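Local coordinates for UPF0141 protein yjdB (Campylobacter jejuni subsp. jejuni HB93-13, PDB 4TN0) that probably transfers phosphoethanolamine onto acceptor molecules in the periplasm as a zinc-dependent enzyme of the alkaline phosphatase-like family, and is required for polymyxin resistance and motility, at residues Asp100-Asp105 against Asn147-His152. Residues are numbered along the deposited sequence; the frame is centred on the assembly and turned at random.
Sequences DAAWFD and NIIVLH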
ATOM      1  N   ASP A 100      12.267 -14.796  -1.153  1.00 53.61           N
ATOM      2  CA  ASP A 100      13.086 -13.796  -0.451  1.00 55.69           C
ATOM      3  C   ASP A 100      12.208 -12.600  -0.012  1.00 52.95           C
ATOM      4  O   ASP A 100      11.641 -11.882  -0.848  1.00 50.60           O
ATOM      5  CB  ASP A 100      14.243 -13.329  -1.340  1.00 54.80           C
ATOM      6  CG  ASP A 100      15.256 -12.453  -0.597  1.00 62.28           C
ATOM      7  OD1 ASP A 100      14.923 -11.839   0.446  1.00 63.54           O
ATOM      8  OD2 ASP A 100      16.405 -12.377  -1.076  1.00 63.04           O
ATOM      9  N   ALA A 101      12.067 -12.429   1.301  1.00 49.69           N
ATOM     10  CA  ALA A 101      11.195 -11.400   1.862  1.00 49.54           C
ATOM     11  C   ALA A 101      11.953 -10.360   2.670  1.00 45.32           C
ATOM     12  O   ALA A 101      12.675 -10.701   3.605  1.00 49.58           O
ATOM     13  CB  ALA A 101      10.120 -12.048   2.731  1.00 50.03           C
ATOM     14  N   ALA A 102      11.787  -9.095   2.305  1.00 48.57           N
ATOM     15  CA  ALA A 102      12.337  -7.970   3.079  1.00 50.93           C
ATOM     16  C   ALA A 102      11.223  -6.980   3.467  1.00 50.67           C
ATOM     17  O   ALA A 102      10.319  -6.696   2.656  1.00 43.09           O
ATOM     18  CB  ALA A 102      13.442  -7.265   2.303  1.00 50.33           C
ATOM     19  N   TRP A 103      11.257  -6.510   4.716  1.00 47.85           N
ATOM     20  CA  TRP A 103      10.294  -5.519   5.209  1.00 46.88           C
ATOM     21  C   TRP A 103      11.010  -4.277   5.787  1.00 47.80           C
ATOM     22  O   TRP A 103      11.669  -4.354   6.824  1.00 45.96           O
ATOM     23  CB  TRP A 103       9.369  -6.162   6.257  1.00 43.08           C
ATOM     24  CG  TRP A 103       8.233  -5.273   6.748  1.00 45.27           C
ATOM     25  CD1 TRP A 103       8.347  -4.179   7.550  1.00 44.56           C
ATOM     26  CD2 TRP A 103       6.828  -5.430   6.488  1.00 41.88           C
ATOM     27  NE1 TRP A 103       7.115  -3.630   7.789  1.00 44.84           N
ATOM     28  CE2 TRP A 103       6.161  -4.384   7.151  1.00 48.77           C
ATOM     29  CE3 TRP A 103       6.074  -6.344   5.752  1.00 41.20           C
ATOM     30  CZ2 TRP A 103       4.769  -4.225   7.102  1.00 44.35           C
ATOM     31  CZ3 TRP A 103       4.700  -6.189   5.697  1.00 47.83           C
ATOM     32  CH2 TRP A 103       4.057  -5.136   6.375  1.00 46.80           C
ATOM     33  N   PHE A 104      10.883  -3.137   5.110  1.00 43.11           N
ATOM     34  CA  PHE A 104      11.492  -1.893   5.592  1.00 51.14           C
ATOM     35  C   PHE A 104      10.410  -0.891   6.066  1.00 50.78           C
ATOM     36  O   PHE A 104       9.571  -0.442   5.274  1.00 49.44           O
ATOM     37  CB  PHE A 104      12.363  -1.263   4.501  1.00 51.81           C
ATOM     38  CG  PHE A 104      13.442  -2.168   3.986  1.00 54.92           C
ATOM     39  CD1 PHE A 104      14.204  -2.930   4.859  1.00 56.55           C
ATOM     40  CD2 PHE A 104      13.686  -2.275   2.622  1.00 57.82           C
ATOM     41  CE1 PHE A 104      15.196  -3.776   4.383  1.00 55.41           C
ATOM     42  CE2 PHE A 104      14.681  -3.124   2.141  1.00 57.09           C
ATOM     43  CZ  PHE A 104      15.432  -3.873   3.026  1.00 56.22           C
ATOM     44  N   ASP A 105      10.446  -0.534   7.350  1.00 46.31           N
ATOM     45  CA  ASP A 105       9.344   0.200   7.974  1.00 40.61           C
ATOM     46  C   ASP A 105       9.747   1.584   8.466  1.00 45.34           C
ATOM     47  O   ASP A 105      10.596   1.717   9.349  1.00 47.65           O
ATOM     48  CB  ASP A 105       8.786  -0.619   9.138  1.00 39.29           C
ATOM     49  CG  ASP A 105       7.343  -0.273   9.462  1.00 39.05           C
ATOM     50  OD1 ASP A 105       7.070   0.901   9.756  1.00 39.17           O
ATOM     51  OD2 ASP A 105       6.470  -1.170   9.366  1.00 38.60           O
ATOM     52  N   ASN A 147      11.767 -12.382  -5.095  1.00 58.00           N
ATOM     53  CA  ASN A 147      11.859 -11.451  -3.965  1.00 56.85           C
ATOM     54  C   ASN A 147      10.598 -10.638  -3.742  1.00 56.38           C
ATOM     55  O   ASN A 147      10.037 -10.089  -4.699  1.00 58.74           O
ATOM     56  CB  ASN A 147      13.009 -10.462  -4.175  1.00 59.25           C
ATOM     57  CG  ASN A 147      14.298 -11.132  -4.593  1.00 59.08           C
ATOM     58  OD1 ASN A 147      15.161 -11.430  -3.761  1.00 53.55           O
ATOM     59  ND2 ASN A 147      14.435 -11.374  -5.893  1.00 56.98           N
ATOM     60  N   ILE A 148      10.167 -10.515  -2.488  1.00 54.29           N
ATOM     61  CA  ILE A 148       9.198  -9.466  -2.164  1.00 51.47           C
ATOM     62  C   ILE A 148       9.838  -8.523  -1.173  1.00 50.25           C
ATOM     63  O   ILE A 148      10.378  -8.938  -0.139  1.00 48.65           O
ATOM     64  CB  ILE A 148       7.842  -9.999  -1.602  1.00 50.11           C
ATOM     65  CG1 ILE A 148       6.860  -8.834  -1.424  1.00 46.47           C
ATOM     66  CG2 ILE A 148       8.033 -10.792  -0.309  1.00 47.79           C
ATOM     67  CD1 ILE A 148       5.449  -9.242  -1.030  1.00 45.42           C
ATOM     68  N   ILE A 149       9.782  -7.244  -1.525  1.00 49.34           N
ATOM     69  CA  ILE A 149      10.237  -6.167  -0.669  1.00 48.30           C
ATOM     70  C   ILE A 149       9.062  -5.297  -0.249  1.00 47.94           C
ATOM     71  O   ILE A 149       8.345  -4.733  -1.093  1.00 49.43           O
ATOM     72  CB  ILE A 149      11.297  -5.306  -1.384  1.00 52.37           C
ATOM     73  CG1 ILE A 149      12.418  -6.220  -1.924  1.00 47.60           C
ATOM     74  CG2 ILE A 149      11.825  -4.221  -0.434  1.00 39.66           C
ATOM     75  CD1 ILE A 149      13.558  -5.501  -2.623  1.00 45.71           C
ATOM     76  N   VAL A 150       8.836  -5.211   1.057  1.00 49.63           N
ATOM     77  CA  VAL A 150       7.772  -4.350   1.567  1.00 45.57           C
ATOM     78  C   VAL A 150       8.341  -3.016   2.050  1.00 46.77           C
ATOM     79  O   VAL A 150       9.309  -2.969   2.823  1.00 45.96           O
ATOM     80  CB  VAL A 150       6.987  -5.008   2.712  1.00 45.67           C
ATOM     81  CG1 VAL A 150       5.889  -4.060   3.189  1.00 44.06           C
ATOM     82  CG2 VAL A 150       6.379  -6.344   2.266  1.00 38.34           C
ATOM     83  N   LEU A 151       7.777  -1.930   1.534  1.00 45.22           N
ATOM     84  CA  LEU A 151       8.085  -0.619   2.065  1.00 45.17           C
ATOM     85  C   LEU A 151       6.822  -0.074   2.744  1.00 44.90           C
ATOM     86  O   LEU A 151       5.788   0.116   2.084  1.00 37.23           O
ATOM     87  CB  LEU A 151       8.568   0.321   0.962  1.00 46.50           C
ATOM     88  CG  LEU A 151       9.732  -0.210   0.115  1.00 51.70           C
ATOM     89  CD1 LEU A 151      10.103   0.774  -0.998  1.00 44.13           C
ATOM     90  CD2 LEU A 151      10.932  -0.573   0.971  1.00 48.95           C
ATOM     91  N   HIS A 152       6.923   0.174   4.053  1.00 42.59           N
ATOM     92  CA  HIS A 152       5.815   0.693   4.863  1.00 36.89           C
ATOM     93  C   HIS A 152       6.045   2.191   5.116  1.00 39.48           C
ATOM     94  O   HIS A 152       6.957   2.578   5.860  1.00 38.39           O
ATOM     95  CB  HIS A 152       5.705  -0.071   6.193  1.00 37.49           C
ATOM     96  CG  HIS A 152       4.477   0.254   6.998  1.00 40.63           C
ATOM     97  ND1 HIS A 152       4.357  -0.069   8.335  1.00 37.52           N
ATOM     98  CD2 HIS A 152       3.313   0.858   6.658  1.00 35.75           C
ATOM     99  CE1 HIS A 152       3.190   0.342   8.788  1.00 31.31           C
ATOM    100  NE2 HIS A 152       2.534   0.903   7.790  1.00 38.63           N
TER
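Asp100-Asp105 and Asn147-His152 pair as parallel strands, in register from Asp100 beside Asn147 to Asp105 beside His152; their axes come within 4.6 Å at 10°. Five backbone hydrogen bonds alternate in direction: the first runs from Ile148 N to Asp100 O, Ala102, Phe104, Ile148 and Val150 each use both N and O, and His152 N to Phe104 O at 3.0 Å closes the series.

On the face carrying Trp103, Val150 and Asp105, Val150 CG1 sits over the indole, 3.5 Å from the centroid of its six-membered ring and 15° off the normal, a CH-pi contact. CG anti to the backbone N, together with the ring's turn about CB-CG, directs Trp103 NE1 at Asp105 OD2, 3.0 Å away and almost exactly in the ring plane. The same OD2 accepts from His152 ND1 at 2.6 Å, on the syn side but well out of the carboxylate plane, whereas the indole N-H comes from the anti side, nearer that plane. Two donors grip OD2 and Asn107 N binds OD1, which probably restrains the carboxylate's rotation; it stands 85° to the imidazole, whose edge it meets.

On the opposite face, Leu151 CD2 meets the edge of the Phe104 ring, 3.6 Å from Phe104 CD2, and Ile149 CG2 approaches obliquely; helix 133-139 covers this face. At the strand starts, Asp100 OD2 forms a salt bridge with Lys139 NZ, and Asn147 OD1 accepts from Ser144 N.

Strand 146-152 lies between 100-105 and 18-24 in the central mixed sheet of the alkaline phosphatase-like fold. At its C-terminal end, His152's side chain lies about 7 Å from the zinc bound by Glu26, Thr65, Asp226 and His227, without being a ligand.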